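Local coordinates for Serine/threonine protein kinase (Mycobacterium tuberculosis, PDB 4ESQ), which probably phosphorylates proteins on serine and threonine with ATP, being a membrane receptor kinase, the piece described here being its extracellular sensor domain, at residues T36-T44 with Y55-A63; Q3-L13 with S160-D168. All blocks are in the same frame, centred on the assembly; numbering follows the deposited sequence.

Contact 1. Residues T36-T44 with Y55-A63; sequences TSMDSSPVT and YTSQDPVYA
The Tyr62 ring carries the methyl of Met38 on one face: Met38 CE stands 3.6 Å from its centroid, 21° off the ring normal, a CH-pi contact, and Gln58 O lies at the ring edge, in plane. The backbones meet in a single beta bridge between Asp39 and Gln58, the N-cap residue of helix 59-62, within the PknH-like sensor domain, and Asp39 also opens an Asx turn. Two bonds form the bridge: Asp39 N to Ser57 O (2.8 Å) and Asp59 N to Asp39 O (2.8 Å). A bend at chi2 (-66°) turns the Met38 chain over the ring, and SD follows obliquely in a Met-aromatic contact. Tyr62 also stacks with Phe102, its hydroxyl satisfied by Asp168. The Asp39 carboxylate and Gln58 amide stand almost perpendicular, and NE2 of Gln58 approaches OD2 of Asp39 (3.2 Å) from above the carboxylate plane, while also donating to Thr56 O; Gln58 OE1 accepts from Gln51. A terbium(III) ion comes within about 3 Å of the nearest atom of the Asp39 side chain. In the Asx turn Ser41 N donates to Asp39 OD1 at 3.0 Å, and Ser41 OG adds a second bond to Asp39 OD1 on the syn side at 2.7 Å.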
loop_
_atom_site.group_PDB
_atom_site.type_symbol
_atom_site.label_atom_id
_atom_site.label_comp_id
_atom_site.label_asym_id
_atom_site.label_seq_id
_atom_site.Cartn_x
_atom_site.Cartn_y
_atom_site.Cartn_z
ATOM N N THR A 36 -3.328 13.305 -2.220
ATOM C CA THR A 36 -3.120 13.596 -3.636
ATOM C C THR A 36 -1.658 13.863 -4.001
ATOM O O THR A 36 -1.357 14.326 -5.100
ATOM C CB THR A 36 -4.000 14.775 -4.106
ATOM O OG1 THR A 36 -3.500 15.998 -3.560
ATOM C CG2 THR A 36 -5.439 14.573 -3.643
ATOM N N SER A 37 -0.750 13.568 -3.076
ATOM C CA SER A 37 0.679 13.678 -3.350
ATOM C C SER A 37 1.425 12.581 -2.607
ATOM O O SER A 37 0.886 11.989 -1.668
ATOM C CB SER A 37 1.203 15.048 -2.916
ATOM O OG SER A 37 0.807 15.331 -1.588
ATOM N N MET A 38 2.654 12.305 -3.036
ATOM C CA MET A 38 3.485 11.318 -2.360
ATOM C C MET A 38 3.922 11.867 -1.010
ATOM O O MET A 38 3.988 13.077 -0.810
ATOM C CB MET A 38 4.714 10.956 -3.192
ATOM C CG MET A 38 4.402 10.275 -4.518
ATOM S SD MET A 38 3.658 8.651 -4.283
ATOM C CE MET A 38 3.231 8.289 -6.002
ATOM N N ASP A 39 4.222 10.960 -0.092
ATOM C CA ASP A 39 4.580 11.311 1.272
ATOM C C ASP A 39 6.087 11.510 1.374
ATOM O O ASP A 39 6.862 10.565 1.173
ATOM C CB ASP A 39 4.096 10.178 2.194
ATOM C CG ASP A 39 4.461 10.391 3.644
ATOM O OD1 ASP A 39 4.910 11.503 4.008
ATOM O OD2 ASP A 39 4.277 9.425 4.425
ATOM N N SER A 40 6.510 12.731 1.686
ATOM C CA SER A 40 7.943 13.014 1.823
ATOM C C SER A 40 8.339 13.334 3.259
ATOM O O SER A 40 9.422 13.857 3.505
ATOM C CB SER A 40 8.399 14.135 0.876
ATOM O OG SER A 40 7.792 15.378 1.192
ATOM N N SER A 41 7.467 13.021 4.208
ATOM C CA SER A 41 7.826 13.195 5.609
ATOM C C SER A 41 8.967 12.222 5.893
ATOM O O SER A 41 8.943 11.074 5.429
ATOM C CB SER A 41 6.625 12.932 6.519
ATOM O OG SER A 41 6.165 11.602 6.368
ATOM N N PRO A 42 9.985 12.678 6.634
ATOM C CA PRO A 42 11.191 11.855 6.782
ATOM C C PRO A 42 10.943 10.575 7.575
ATOM O O PRO A 42 10.238 10.586 8.580
ATOM C CB PRO A 42 12.148 12.772 7.559
ATOM C CG PRO A 42 11.261 13.733 8.270
ATOM C CD PRO A 42 10.102 13.967 7.337
ATOM N N VAL A 43 11.526 9.482 7.106
ATOM C CA VAL A 43 11.570 8.252 7.877
ATOM C C VAL A 43 12.886 7.546 7.569
ATOM O O VAL A 43 13.362 7.565 6.434
ATOM C CB VAL A 43 10.362 7.347 7.575
ATOM C CG1 VAL A 43 10.263 7.074 6.084
ATOM C CG2 VAL A 43 10.444 6.050 8.375
ATOM N N THR A 44 13.481 6.949 8.591
ATOM C CA THR A 44 14.761 6.279 8.440
ATOM C C THR A 44 14.562 4.787 8.638
ATOM O O THR A 44 14.046 4.359 9.666
ATOM C CB THR A 44 15.748 6.784 9.494
ATOM O OG1 THR A 44 15.809 8.218 9.432
ATOM C CG2 THR A 44 17.142 6.191 9.259
ATOM N N TYR A 55 5.650 0.987 3.659
ATOM C CA TYR A 55 4.653 2.044 3.475
ATOM C C TYR A 55 4.296 2.285 2.008
ATOM O O TYR A 55 5.147 2.160 1.121
ATOM C CB TYR A 55 5.185 3.363 4.041
ATOM C CG TYR A 55 5.759 3.275 5.439
ATOM C CD1 TYR A 55 4.974 2.843 6.503
ATOM C CD2 TYR A 55 7.079 3.633 5.695
ATOM C CE1 TYR A 55 5.490 2.768 7.791
ATOM C CE2 TYR A 55 7.607 3.559 6.987
ATOM C CZ TYR A 55 6.803 3.128 8.026
ATOM O OH TYR A 55 7.306 3.042 9.304
ATOM N N THR A 56 3.037 2.640 1.755
ATOM C CA THR A 56 2.614 2.997 0.407
ATOM C C THR A 56 2.962 4.445 0.115
ATOM O O THR A 56 3.256 5.219 1.030
ATOM C CB THR A 56 1.088 2.869 0.234
ATOM O OG1 THR A 56 0.448 4.062 0.707
ATOM C CG2 THR A 56 0.559 1.691 1.009
ATOM N N SER A 57 2.933 4.800 -1.167
ATOM C CA SER A 57 2.984 6.200 -1.590
ATOM C C SER A 57 4.154 7.026 -1.057
ATOM O O SER A 57 3.994 8.210 -0.773
ATOM C CB SER A 57 1.679 6.908 -1.195
ATOM O OG SER A 57 0.539 6.085 -1.399
ATOM N N GLN A 58 5.328 6.422 -0.944
ATOM C CA GLN A 58 6.470 7.135 -0.389
ATOM C C GLN A 58 7.244 7.889 -1.461
ATOM O O GLN A 58 7.607 7.323 -2.495
ATOM C CB GLN A 58 7.408 6.158 0.328
ATOM C CG GLN A 58 6.759 5.466 1.523
ATOM C CD GLN A 58 6.453 6.443 2.642
ATOM O OE1 GLN A 58 7.361 6.904 3.336
ATOM N NE2 GLN A 58 5.177 6.786 2.804
ATOM N N ASP A 59 7.517 9.166 -1.210
ATOM C CA ASP A 59 8.241 9.969 -2.191
ATOM C C ASP A 59 9.581 9.363 -2.654
ATOM O O ASP A 59 9.818 9.283 -3.860
ATOM C CB ASP A 59 8.433 11.403 -1.694
ATOM C CG ASP A 59 9.061 12.295 -2.747
ATOM O OD1 ASP A 59 8.361 12.653 -3.715
ATOM O OD2 ASP A 59 10.258 12.617 -2.611
ATOM N N PRO A 60 10.457 8.949 -1.716
ATOM C CA PRO A 60 11.769 8.411 -2.117
ATOM C C PRO A 60 11.653 7.141 -2.959
ATOM O O PRO A 60 12.550 6.787 -3.726
ATOM C CB PRO A 60 12.440 8.091 -0.777
ATOM C CG PRO A 60 11.793 9.006 0.196
ATOM C CD PRO A 60 10.357 9.103 -0.254
ATOM N N VAL A 61 10.530 6.457 -2.812
ATOM C CA VAL A 61 10.287 5.224 -3.537
ATOM C C VAL A 61 9.793 5.510 -4.959
ATOM O O VAL A 61 10.235 4.874 -5.914
ATOM C CB VAL A 61 9.275 4.354 -2.781
ATOM C CG1 VAL A 61 8.951 3.083 -3.573
ATOM C CG2 VAL A 61 9.813 4.020 -1.376
ATOM N N TYR A 62 8.884 6.473 -5.096
ATOM C CA TYR A 62 8.281 6.768 -6.400
ATOM C C TYR A 62 9.027 7.823 -7.218
ATOM O O TYR A 62 8.773 7.990 -8.419
ATOM C CB TYR A 62 6.834 7.219 -6.217
ATOM C CG TYR A 62 5.838 6.093 -6.032
ATOM C CD1 TYR A 62 5.184 5.541 -7.124
ATOM C CD2 TYR A 62 5.523 5.607 -4.765
ATOM C CE1 TYR A 62 4.259 4.528 -6.970
ATOM C CE2 TYR A 62 4.602 4.582 -4.607
ATOM C CZ TYR A 62 3.966 4.062 -5.719
ATOM O OH TYR A 62 3.056 3.048 -5.585
ATOM N N ALA A 63 9.912 8.565 -6.561
ATOM C CA ALA A 63 10.672 9.598 -7.251
ATOM C C ALA A 63 11.412 8.993 -8.440
ATOM O O ALA A 63 12.055 7.948 -8.321
ATOM C CB ALA A 63 11.645 10.260 -6.301
HETATM O O HOH W 1 7.142 9.145 5.241
#

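Contact 2. Residues Q3-L13 with S160-D168; sequences QPVAEERLSAL and SVANNVVVD
Asn164 holds its CG between the backbone N and the carbonyl carbon (chi1 60°), which presents its amide to the backbone of Val5, whereas Asn163 swings CG anti to its N (chi1 -153°) and reaches the carbonyl of Gln3. These two asparagines are the central residues of a type II' turn from Ala162 to Val165, the tight turn of a beta hairpin, and together they fasten the extended N-terminal residues to the hairpin's end. Asn164 grips Val5 at both polar backbone atoms. Val5 N donates to Asn164 OD1 at 2.7 Å, tilted out of the amide carbonyl plane; in return Asn164 ND2 donates to Val5 O at 3.2 Å, in the plane of the Val5 carbonyl and on a lone pair. The Asn163 bond, ND2 to Gln3 O at 3.0 Å, is nearly straight (172°) and lies in the Asn163 amide plane. Between these polar ends Pro4 rests against Asn164, its CB 3.6 Å from Asn164 CG.

Apolar contacts continue from Val5 along the buried Val165 side chain. Val5 and Val165 cross at about a right angle, CB of Val5 lying 3.7 Å from CG2 of Val165. Leu13 meets the other branch tip to tip, with its CD1 4.1 Å from Val165 CG1.

Asn164 ND2 has a second acceptor in Phe93 O, just past strand 84-92, the strand that pairs antiparallel with strand 165-173. Helix 179-192 flanks the site through Val191, touching Leu13 and Asn163, while Leu10 packs on Ala69 and Asn71 of strand 69-76.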
loop_
_atom_site.group_PDB
_atom_site.type_symbol
_atom_site.label_atom_id
_atom_site.label_comp_id
_atom_site.label_asym_id
_atom_site.label_seq_id
_atom_site.Cartn_x
_atom_site.Cartn_y
_atom_site.Cartn_z
ATOM N N GLN A 3 -7.527 2.226 -23.979
ATOM C CA GLN A 3 -7.173 3.533 -23.438
ATOM C C GLN A 3 -6.723 3.452 -21.989
ATOM O O GLN A 3 -7.219 2.626 -21.232
ATOM C CB GLN A 3 -8.349 4.491 -23.574
ATOM C CG GLN A 3 -8.594 4.909 -25.012
ATOM C CD GLN A 3 -9.862 5.702 -25.185
ATOM O OE1 GLN A 3 -10.272 6.445 -24.290
ATOM N NE2 GLN A 3 -10.500 5.547 -26.342
ATOM N N PRO A 4 -5.777 4.318 -21.608
ATOM C CA PRO A 4 -5.280 4.359 -20.231
ATOM C C PRO A 4 -6.307 5.002 -19.314
ATOM O O PRO A 4 -7.226 5.680 -19.777
ATOM C CB PRO A 4 -4.049 5.253 -20.333
ATOM C CG PRO A 4 -4.362 6.172 -21.493
ATOM C CD PRO A 4 -5.141 5.332 -22.468
ATOM N N VAL A 5 -6.164 4.777 -18.016
ATOM C CA VAL A 5 -7.031 5.442 -17.059
ATOM C C VAL A 5 -6.608 6.901 -16.929
ATOM O O VAL A 5 -5.421 7.199 -16.796
ATOM C CB VAL A 5 -6.970 4.761 -15.683
ATOM C CG1 VAL A 5 -7.836 5.511 -14.689
ATOM C CG2 VAL A 5 -7.413 3.298 -15.795
ATOM N N ALA A 6 -7.580 7.810 -16.977
ATOM C CA ALA A 6 -7.298 9.238 -16.828
ATOM C C ALA A 6 -6.928 9.582 -15.392
ATOM O O ALA A 6 -7.492 9.018 -14.452
ATOM C CB ALA A 6 -8.508 10.049 -17.243
ATOM N N GLU A 7 -5.999 10.518 -15.227
ATOM C CA GLU A 7 -5.583 10.961 -13.898
ATOM C C GLU A 7 -6.784 11.363 -13.072
ATOM O O GLU A 7 -6.827 11.129 -11.862
ATOM C CB GLU A 7 -4.647 12.173 -13.985
ATOM C CG GLU A 7 -3.226 11.883 -14.429
ATOM C CD GLU A 7 -2.394 13.155 -14.541
ATOM O OE1 GLU A 7 -2.639 14.107 -13.760
ATOM O OE2 GLU A 7 -1.504 13.206 -15.418
ATOM N N GLU A 8 -7.764 11.979 -13.728
ATOM C CA GLU A 8 -8.903 12.535 -13.013
ATOM C C GLU A 8 -9.889 11.473 -12.532
ATOM O O GLU A 8 -10.834 11.780 -11.799
ATOM C CB GLU A 8 -9.601 13.604 -13.864
ATOM C CG GLU A 8 -10.156 13.083 -15.169
ATOM C CD GLU A 8 -9.303 13.459 -16.362
ATOM O OE1 GLU A 8 -8.053 13.471 -16.246
ATOM O OE2 GLU A 8 -9.894 13.744 -17.420
ATOM N N ARG A 9 -9.651 10.220 -12.912
ATOM C CA ARG A 9 -10.536 9.125 -12.523
ATOM C C ARG A 9 -9.953 8.259 -11.415
ATOM O O ARG A 9 -10.564 7.269 -11.025
ATOM C CB ARG A 9 -10.877 8.252 -13.733
ATOM C CG ARG A 9 -11.932 8.869 -14.669
ATOM C CD ARG A 9 -13.334 8.826 -14.069
ATOM N NE ARG A 9 -13.800 7.449 -13.909
ATOM C CZ ARG A 9 -14.901 7.094 -13.251
ATOM N NH1 ARG A 9 -15.671 8.016 -12.674
ATOM N NH2 ARG A 9 -15.230 5.808 -13.167
ATOM N N LEU A 10 -8.782 8.636 -10.903
ATOM C CA LEU A 10 -8.115 7.830 -9.893
ATOM C C LEU A 10 -8.965 7.629 -8.636
ATOM O O LEU A 10 -9.042 6.517 -8.125
ATOM C CB LEU A 10 -6.748 8.414 -9.526
ATOM C CG LEU A 10 -5.623 8.254 -10.555
ATOM C CD1 LEU A 10 -4.332 8.946 -10.074
ATOM C CD2 LEU A 10 -5.354 6.789 -10.843
ATOM N N SER A 11 -9.621 8.685 -8.160
ATOM C CA SER A 11 -10.373 8.575 -6.906
ATOM C C SER A 11 -11.515 7.566 -7.015
ATOM O O SER A 11 -11.914 6.951 -6.015
ATOM C CB SER A 11 -10.896 9.937 -6.439
ATOM O OG SER A 11 -11.975 10.383 -7.237
ATOM N N ALA A 12 -12.030 7.392 -8.229
ATOM C CA ALA A 12 -13.127 6.452 -8.467
ATOM C C ALA A 12 -12.676 4.996 -8.353
ATOM O O ALA A 12 -13.512 4.087 -8.335
ATOM C CB ALA A 12 -13.757 6.704 -9.829
ATOM N N LEU A 13 -11.363 4.774 -8.264
ATOM C CA LEU A 13 -10.817 3.412 -8.162
ATOM C C LEU A 13 -10.660 2.910 -6.723
ATOM O O LEU A 13 -10.512 1.704 -6.484
ATOM C CB LEU A 13 -9.464 3.320 -8.875
ATOM C CG LEU A 13 -9.426 3.826 -10.313
ATOM C CD1 LEU A 13 -8.005 3.755 -10.836
ATOM C CD2 LEU A 13 -10.367 3.021 -11.202
ATOM N N SER A 160 -0.155 -4.108 -6.901
ATOM C CA SER A 160 -0.486 -4.732 -8.173
ATOM C C SER A 160 -0.518 -3.660 -9.250
ATOM O O SER A 160 -0.297 -2.471 -8.980
ATOM C CB SER A 160 -1.830 -5.465 -8.090
ATOM O OG SER A 160 -1.957 -6.436 -9.134
ATOM N N VAL A 161 -0.786 -4.082 -10.478
ATOM C CA VAL A 161 -0.869 -3.157 -11.591
ATOM C C VAL A 161 -1.934 -3.662 -12.540
ATOM O O VAL A 161 -2.066 -4.870 -12.756
ATOM C CB VAL A 161 0.480 -3.021 -12.320
ATOM C CG1 VAL A 161 1.108 -4.394 -12.540
ATOM C CG2 VAL A 161 0.317 -2.271 -13.644
ATOM N N ALA A 162 -2.713 -2.730 -13.072
ATOM C CA ALA A 162 -3.660 -3.024 -14.139
ATOM C C ALA A 162 -3.665 -1.801 -15.045
ATOM O O ALA A 162 -3.674 -0.671 -14.559
ATOM C CB ALA A 162 -5.034 -3.279 -13.579
ATOM N N ASN A 163 -3.643 -2.019 -16.357
ATOM C CA ASN A 163 -3.548 -0.899 -17.286
ATOM C C ASN A 163 -2.334 -0.050 -16.899
ATOM O O ASN A 163 -1.255 -0.596 -16.671
ATOM C CB ASN A 163 -4.840 -0.069 -17.272
ATOM C CG ASN A 163 -5.087 0.658 -18.585
ATOM O OD1 ASN A 163 -4.158 0.893 -19.363
ATOM N ND2 ASN A 163 -6.344 1.032 -18.832
ATOM N N ASN A 164 -2.509 1.270 -16.826
ATOM C CA ASN A 164 -1.416 2.178 -16.481
ATOM C C ASN A 164 -1.423 2.568 -15.005
ATOM O O ASN A 164 -0.831 3.583 -14.626
ATOM C CB ASN A 164 -1.505 3.458 -17.315
ATOM C CG ASN A 164 -2.803 4.200 -17.085
ATOM O OD1 ASN A 164 -3.876 3.597 -17.058
ATOM N ND2 ASN A 164 -2.714 5.511 -16.897
ATOM N N VAL A 165 -2.097 1.773 -14.178
ATOM C CA VAL A 165 -2.306 2.156 -12.783
ATOM C C VAL A 165 -1.667 1.159 -11.830
ATOM O O VAL A 165 -1.897 -0.041 -11.936
ATOM C CB VAL A 165 -3.811 2.253 -12.444
ATOM C CG1 VAL A 165 -4.030 2.570 -10.953
ATOM C CG2 VAL A 165 -4.482 3.291 -13.316
ATOM N N VAL A 166 -0.858 1.667 -10.906
ATOM C CA VAL A 166 -0.315 0.851 -9.828
ATOM C C VAL A 166 -1.202 0.962 -8.588
ATOM O O VAL A 166 -1.626 2.052 -8.211
ATOM C CB VAL A 166 1.121 1.269 -9.474
ATOM C CG1 VAL A 166 1.565 0.574 -8.173
ATOM C CG2 VAL A 166 2.065 0.939 -10.630
ATOM N N VAL A 167 -1.496 -0.175 -7.982
ATOM C CA VAL A 167 -2.356 -0.237 -6.813
ATOM C C VAL A 167 -1.430 -0.505 -5.633
ATOM O O VAL A 167 -0.641 -1.444 -5.670
ATOM C CB VAL A 167 -3.375 -1.365 -6.980
ATOM C CG1 VAL A 167 -4.275 -1.482 -5.756
ATOM C CG2 VAL A 167 -4.204 -1.105 -8.229
ATOM N N ASP A 168 -1.505 0.331 -4.600
ATOM C CA ASP A 168 -0.518 0.296 -3.524
ATOM C C ASP A 168 -1.244 0.358 -2.192
ATOM O O ASP A 168 -1.790 1.402 -1.840
ATOM C CB ASP A 168 0.419 1.504 -3.676
ATOM C CG ASP A 168 1.740 1.337 -2.947
ATOM O OD1 ASP A 168 1.931 0.309 -2.274
ATOM O OD2 ASP A 168 2.593 2.254 -3.056
#

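From the N terminus, residues 3-13 are the first to be joined, across 146 intervening residues, to the hairpin of strands 154-162 and 165-173; contact 2 thus closes a loop that takes in most of the domain. Contact 1 is nested inside it, closing a short loop of 10 residues that contains helix 51-54 and Cys50, itself disulfide-bonded to Cys113. The two centres lie about 19 Å apart, yet they meet at Asp168: its OD2 probably accepts hydrogen bonds from Tyr62 OH (2.7 Å) and Ser57 N (3.2 Å). Strand 165-173 thus runs from the 162-165 turn, where residues 3-13 are held, to Asp168, where residues 55-63 are held.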